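Local coordinates for mandelate racemase/muconate lactonizing enzyme family protein (Roseovarius nubinhibens ISM, PDB 3U4F), which probably acts as a magnesium-dependent hydro-lyase or a related enzyme of the enolase superfamily, built on a TIM barrel, at residues L316-H320 against V363-W369. Residues are numbered along the deposited sequence; the frame is centred on the assembly and turned at random.
Sequences LFTMH and VTEAPGW
One face of helix 313-322 meets the end of strand 360-363 and the loop that leaves it, with CA atoms 6.6 Å apart at H320 and V363 and 7.4 Å apart at F317 and W369; no clear hydrogen bond joins the two segments. This buried packing fastens a barrel helix to that loop, away from the magnesium sites. The H320 ring sits between V363, the last residue of strand 360-363, and W369 of the loop. V363 CG1 lies over one face, a CH-pi contact 3.8 Å from the imidazole centroid, while the benzo edge of W369 (CE3, CZ3) points at the opposite face, edge-to-face with planes at 88°. The imidazole is held in rotation by ND1, which donates at 166° to L316 O, 3.2 Å away and in the ring plane; that oxygen also takes the helical bond from H320 N. At the far end of the ring, a water bound to T364 O and A366 O reaches NE2 weakly. With CG anti to the carbonyl carbon, the F317 ring leaves the helix toward W369; CE1 stands over the centre of one indole face, 3.3 Å from W369 CE2, the phenyl plane turned 47° from the six-membered ring. L316 CD2 packs on W369 O, and CB and CE of selenomethionine M319 both touch V363 CG2. With W369 cut back to an alanine, a gap is likely to open beside F317 and H320, and T109 O would lose its indole N-H donor. Cohesion between the segments is thus mostly van der Waals and aromatic, the buried imidazole being oriented by its own helix.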
ATOM      1  N   LEU A 316     -24.417  -1.099  -1.428  1.00  5.30           N
ATOM      2  CA  LEU A 316     -25.284   0.078  -1.356  1.00  6.42           C
ATOM      3  C   LEU A 316     -24.585   1.361  -1.782  1.00  6.77           C
ATOM      4  O   LEU A 316     -25.153   2.176  -2.532  1.00  6.52           O
ATOM      5  CB  LEU A 316     -25.868   0.244   0.062  1.00  5.66           C
ATOM      6  CG  LEU A 316     -26.824   1.437   0.269  1.00  7.89           C
ATOM      7  CD1 LEU A 316     -28.016   1.387  -0.755  1.00  5.86           C
ATOM      8  CD2 LEU A 316     -27.345   1.415   1.699  1.00  8.91           C
ATOM      9  N   PHE A 317     -23.345   1.547  -1.326  1.00  5.88           N
ATOM     10  CA  PHE A 317     -22.586   2.734  -1.701  1.00  5.65           C
ATOM     11  C   PHE A 317     -22.429   2.801  -3.217  1.00  6.27           C
ATOM     12  O   PHE A 317     -22.525   3.883  -3.816  1.00  7.17           O
ATOM     13  CB  PHE A 317     -21.187   2.741  -1.072  1.00  6.29           C
ATOM     14  CG  PHE A 317     -21.158   2.790   0.455  1.00  6.89           C
ATOM     15  CD1 PHE A 317     -22.220   3.280   1.202  1.00  7.66           C
ATOM     16  CD2 PHE A 317     -20.028   2.338   1.137  1.00  7.67           C
ATOM     17  CE1 PHE A 317     -22.170   3.309   2.645  1.00  7.15           C
ATOM     18  CE2 PHE A 317     -19.951   2.386   2.563  1.00  5.52           C
ATOM     19  CZ  PHE A 317     -21.005   2.891   3.307  1.00  8.28           C
ATOM     20  N   THR A 318     -22.181   1.643  -3.824  1.00  5.99           N
ATOM     21  CA  THR A 318     -22.015   1.554  -5.277  1.00  5.76           C
ATOM     22  C   THR A 318     -23.345   1.855  -6.007  1.00  6.59           C
ATOM     23  O   THR A 318     -23.356   2.543  -7.042  1.00  5.80           O
ATOM     24  CB  THR A 318     -21.529   0.157  -5.659  1.00  5.49           C
ATOM     25  OG1 THR A 318     -20.300  -0.135  -4.948  1.00  5.26           O
ATOM     26  CG2 THR A 318     -21.283   0.079  -7.155  1.00  6.44           C
HETATM   27  N   MSE A 319     -24.454   1.364  -5.450  1.00  6.47           N
HETATM   28  CA  MSE A 319     -25.788   1.695  -5.987  1.00  7.03           C
HETATM   29  C   MSE A 319     -26.002   3.192  -6.033  1.00  7.35           C
HETATM   30  O   MSE A 319     -26.393   3.727  -7.067  1.00  7.68           O
HETATM   31  CB  MSE A 319     -26.874   1.015  -5.153  1.00  7.24           C
HETATM   32  CG  MSE A 319     -26.945  -0.476  -5.351  1.00  8.51           C
HETATM   33 SE   MSE A 319     -27.885  -1.387  -3.902  1.00 20.56          SE
HETATM   34  CE  MSE A 319     -29.621  -0.398  -3.881  1.00  9.51           C
ATOM     35  N   HIS A 320     -25.755   3.897  -4.925  1.00  6.95           N
ATOM     36  CA  HIS A 320     -25.844   5.377  -4.948  1.00  7.37           C
ATOM     37  C   HIS A 320     -24.901   6.017  -5.974  1.00  7.44           C
ATOM     38  O   HIS A 320     -25.279   6.940  -6.671  1.00  7.64           O
ATOM     39  CB  HIS A 320     -25.544   5.982  -3.576  1.00  7.18           C
ATOM     40  CG  HIS A 320     -26.671   5.882  -2.588  1.00  7.02           C
ATOM     41  ND1 HIS A 320     -27.001   4.712  -1.947  1.00 11.44           N
ATOM     42  CD2 HIS A 320     -27.497   6.830  -2.090  1.00  4.55           C
ATOM     43  CE1 HIS A 320     -27.995   4.935  -1.100  1.00  6.10           C
ATOM     44  NE2 HIS A 320     -28.302   6.221  -1.157  1.00 10.10           N
ATOM     45  N   VAL A 363     -32.343   2.200  -5.109  1.00  8.47           N
ATOM     46  CA  VAL A 363     -32.023   3.222  -4.140  1.00  9.14           C
ATOM     47  C   VAL A 363     -33.304   4.033  -3.889  1.00 10.01           C
ATOM     48  O   VAL A 363     -33.883   4.584  -4.831  1.00  9.02           O
ATOM     49  CB  VAL A 363     -30.880   4.115  -4.655  1.00  9.13           C
ATOM     50  CG1 VAL A 363     -30.711   5.392  -3.785  1.00  9.56           C
ATOM     51  CG2 VAL A 363     -29.587   3.296  -4.721  1.00 10.93           C
ATOM     52  N   THR A 364     -33.728   4.082  -2.627  1.00 10.18           N
ATOM     53  CA  THR A 364     -34.886   4.897  -2.229  1.00 11.02           C
ATOM     54  C   THR A 364     -34.528   6.340  -1.919  1.00 11.89           C
ATOM     55  O   THR A 364     -33.361   6.734  -1.928  1.00 11.67           O
ATOM     56  CB  THR A 364     -35.610   4.308  -1.001  1.00 11.69           C
ATOM     57  OG1 THR A 364     -34.796   4.500   0.152  1.00 10.37           O
ATOM     58  CG2 THR A 364     -35.900   2.817  -1.161  1.00 11.66           C
ATOM     59  N   GLU A 365     -35.549   7.159  -1.658  1.00 12.05           N
ATOM     60  CA  GLU A 365     -35.330   8.541  -1.268  1.00 13.84           C
ATOM     61  C   GLU A 365     -34.879   8.730   0.226  1.00 13.00           C
ATOM     62  O   GLU A 365     -34.743   9.865   0.707  1.00 12.76           O
ATOM     63  CB  GLU A 365     -36.607   9.354  -1.596  1.00 15.16           C
ATOM     64  CG  GLU A 365     -37.972   8.766  -1.072  1.00 20.03           C
ATOM     65  CD  GLU A 365     -38.125   7.213  -1.111  1.00 24.44           C
ATOM     66  OE1 GLU A 365     -38.548   6.587  -2.122  1.00 17.43           O
ATOM     67  OE2 GLU A 365     -37.819   6.618  -0.057  1.00 32.40           O
ATOM     68  N   ALA A 366     -34.645   7.637   0.950  1.00 11.96           N
ATOM     69  CA  ALA A 366     -34.240   7.749   2.360  1.00 11.91           C
ATOM     70  C   ALA A 366     -32.967   8.587   2.471  1.00 11.61           C
ATOM     71  O   ALA A 366     -32.056   8.439   1.646  1.00 11.16           O
ATOM     72  CB  ALA A 366     -34.067   6.367   3.001  1.00 12.36           C
ATOM     73  N   PRO A 367     -32.897   9.490   3.472  1.00 11.17           N
ATOM     74  CA  PRO A 367     -31.742  10.404   3.539  1.00 10.32           C
ATOM     75  C   PRO A 367     -30.397   9.690   3.869  1.00  9.17           C
ATOM     76  O   PRO A 367     -30.365   8.715   4.627  1.00  8.15           O
ATOM     77  CB  PRO A 367     -32.116  11.348   4.670  1.00 10.79           C
ATOM     78  CG  PRO A 367     -33.637  11.300   4.693  1.00 11.41           C
ATOM     79  CD  PRO A 367     -33.955   9.864   4.428  1.00 11.64           C
ATOM     80  N   GLY A 368     -29.306  10.191   3.313  1.00  9.57           N
ATOM     81  CA  GLY A 368     -27.992   9.562   3.526  1.00  8.78           C
ATOM     82  C   GLY A 368     -27.991   8.234   2.808  1.00  9.43           C
ATOM     83  O   GLY A 368     -28.506   8.145   1.684  1.00  8.93           O
ATOM     84  N   TRP A 369     -27.401   7.211   3.439  1.00  8.55           N
ATOM     85  CA  TRP A 369     -27.427   5.858   2.902  1.00  9.19           C
ATOM     86  C   TRP A 369     -28.764   5.159   3.160  1.00 10.31           C
ATOM     87  O   TRP A 369     -29.054   4.136   2.554  1.00 11.67           O
ATOM     88  CB  TRP A 369     -26.288   5.004   3.501  1.00  9.16           C
ATOM     89  CG  TRP A 369     -24.929   5.600   3.309  1.00  7.69           C
ATOM     90  CD1 TRP A 369     -24.027   5.917   4.287  1.00 10.46           C
ATOM     91  CD2 TRP A 369     -24.318   5.954   2.072  1.00  8.55           C
ATOM     92  NE1 TRP A 369     -22.888   6.468   3.735  1.00  8.08           N
ATOM     93  CE2 TRP A 369     -23.032   6.489   2.373  1.00  9.16           C
ATOM     94  CE3 TRP A 369     -24.718   5.864   0.730  1.00  6.87           C
ATOM     95  CZ2 TRP A 369     -22.149   6.944   1.381  1.00  8.48           C
ATOM     96  CZ3 TRP A 369     -23.836   6.316  -0.266  1.00  5.83           C
ATOM     97  CH2 TRP A 369     -22.563   6.836   0.068  1.00  9.32           C
TER
HETATM   98  O   HOH W   1     -31.401   6.319   0.108  1.00 11.45           O